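SG7.AF (Anopheles freeborni, PDB 6XL7) inhibits the alternative pathway of host complement from mosquito saliva, acting on the activated C3bBb convertase and leaving the classical pathway unaffected. Local coordinates at residues A[2-7]-A[50-55]. Numbering follows the deposited sequence.
With SO4 (sulfate ion), chain E.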
# COMPACT_ATOMS: atom_id res chain seq x y z
N ARG A 2 4.15 14.65 14.29
CA ARG A 2 4.07 15.10 12.91
C ARG A 2 5.28 14.64 12.09
O ARG A 2 5.13 14.24 10.93
CB ARG A 2 3.96 16.62 12.86
CG ARG A 2 3.89 17.19 11.44
CD ARG A 2 3.88 18.71 11.44
NE ARG A 2 4.91 19.27 12.31
CZ ARG A 2 6.19 19.45 11.97
NH1 ARG A 2 7.04 19.95 12.85
NH2 ARG A 2 6.61 19.11 10.76
N LYS A 3 6.48 14.69 12.68
CA LYS A 3 7.66 14.26 11.93
C LYS A 3 7.56 12.81 11.48
O LYS A 3 8.05 12.47 10.39
CB LYS A 3 8.94 14.48 12.74
CG LYS A 3 9.08 13.58 13.97
CD LYS A 3 10.37 13.85 14.74
CE LYS A 3 11.56 13.19 14.08
NZ LYS A 3 12.81 13.44 14.85
N HIS A 4 6.91 11.96 12.27
CA HIS A 4 6.74 10.57 11.87
C HIS A 4 5.72 10.42 10.75
O HIS A 4 5.88 9.55 9.88
CB HIS A 4 6.34 9.73 13.08
CG HIS A 4 7.29 9.86 14.21
ND1 HIS A 4 7.06 10.69 15.29
CD2 HIS A 4 8.53 9.35 14.40
CE1 HIS A 4 8.09 10.65 16.11
NE2 HIS A 4 9.00 9.84 15.59
N VAL A 5 4.67 11.24 10.77
CA VAL A 5 3.74 11.27 9.65
C VAL A 5 4.48 11.64 8.37
O VAL A 5 4.33 10.98 7.33
CB VAL A 5 2.58 12.24 9.93
CG1 VAL A 5 1.67 12.35 8.70
CG2 VAL A 5 1.78 11.75 11.15
N GLN A 6 5.34 12.66 8.44
CA GLN A 6 6.08 13.07 7.25
C GLN A 6 7.01 11.98 6.76
O GLN A 6 7.09 11.72 5.55
CB GLN A 6 6.83 14.37 7.50
CG GLN A 6 7.46 14.92 6.21
CD GLN A 6 8.28 16.16 6.42
OE1 GLN A 6 9.35 16.33 5.83
NE2 GLN A 6 7.77 17.07 7.24
N GLU A 7 7.74 11.32 7.68
CA GLU A 7 8.65 10.25 7.26
C GLU A 7 7.87 9.09 6.66
O GLU A 7 8.30 8.49 5.66
CB GLU A 7 9.51 9.79 8.44
CG GLU A 7 10.52 8.72 8.00
CD GLU A 7 11.46 8.27 9.10
OE1 GLU A 7 11.29 8.69 10.26
OE2 GLU A 7 12.38 7.48 8.78
N ASP A 50 8.08 12.64 20.37
CA ASP A 50 8.83 13.42 19.40
C ASP A 50 10.08 12.69 18.89
O ASP A 50 10.47 12.87 17.73
CB ASP A 50 9.23 14.77 20.02
CG ASP A 50 8.09 15.45 20.83
OD1 ASP A 50 7.05 14.82 21.15
OD2 ASP A 50 8.23 16.66 21.13
N ASP A 51 10.71 11.85 19.72
CA ASP A 51 12.00 11.27 19.35
C ASP A 51 11.97 9.75 19.12
O ASP A 51 13.02 9.11 19.08
CB ASP A 51 13.09 11.68 20.34
CG ASP A 51 13.44 13.15 20.21
OD1 ASP A 51 14.33 13.48 19.39
OD2 ASP A 51 12.79 13.98 20.88
N VAL A 52 10.78 9.18 18.91
CA VAL A 52 10.71 7.80 18.43
C VAL A 52 11.46 7.70 17.10
O VAL A 52 11.39 8.60 16.25
CB VAL A 52 9.24 7.37 18.28
CG1 VAL A 52 9.16 6.03 17.56
CG2 VAL A 52 8.57 7.26 19.64
N LYS A 53 12.18 6.60 16.92
CA LYS A 53 12.87 6.30 15.67
C LYS A 53 12.10 5.23 14.90
O LYS A 53 11.72 4.20 15.48
CB LYS A 53 14.30 5.83 15.92
CG LYS A 53 15.11 5.61 14.64
CD LYS A 53 16.52 5.11 14.94
CE LYS A 53 17.27 4.80 13.66
NZ LYS A 53 17.31 5.98 12.75
N LEU A 54 11.84 5.48 13.62
CA LEU A 54 11.21 4.49 12.76
C LEU A 54 12.27 3.59 12.14
O LEU A 54 13.39 4.02 11.85
CB LEU A 54 10.41 5.16 11.64
CG LEU A 54 9.31 6.14 12.07
CD1 LEU A 54 8.48 6.56 10.86
CD2 LEU A 54 8.42 5.53 13.14
N SER A 55 11.89 2.34 11.90
CA SER A 55 12.77 1.38 11.24
C SER A 55 12.76 1.58 9.73
O SER A 55 11.74 1.35 9.07
CB SER A 55 12.31 -0.04 11.58
OG SER A 55 12.93 -0.99 10.73
S SO4 E . 16.53 -0.39 11.09
O1 SO4 E . 17.80 -1.10 11.23
O2 SO4 E . 15.46 -1.21 11.66
O3 SO4 E . 16.60 0.88 11.79
O4 SO4 E . 16.28 -0.14 9.67
O HOH W 1 12.75 7.93 12.46
O HOH W 2 14.11 6.36 10.36
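His4 and Glu7, one turn apart on the N-terminal helix 2-13, meet the connection between helices 23-46 and 56-77 at one end of this mostly helical fold, and illustrate how side chains can tie a helix to a connecting segment that holds a short, weakly bonded strand, 53-54, paired antiparallel with 115-116. The imidazole of His4 supplies the direct bond: NE2 donates to Val52 O at 2.8 Å, with an N-H...O angle of 155°. The acceptor lies almost in the ring plane, whereas the ring nitrogen stands above the carbonyl plane. At the other nitrogen, ND1 bonds to the backbone N of Ala1, so both ring nitrogens are engaged and rotation of the ring is probably restrained.

Glu7 works through water. From CB, 4.2 Å from Leu54 CD1, its chain starts anti to the backbone N (chi1 -177°) and runs extended through CG, which passes the same methyl, to the carboxylate. There OE1 rests 3.6 Å from Leu54 CD1 and accepts a bond from one water, which in turn accepts from Leu54 N; OE2 receives a second water that also donates to Leu54 O. Each oxygen thus reaches one backbone polar group of Leu54, while the two side chains run alongside each other, pointing opposite ways. Between the polar links, Leu54 CD2 approaches His4 CD2 to 4.0 Å. At the margin, Lys3 chi1 (68°) and an extended chi2 carry CD to 3.1 Å from Asp50 O.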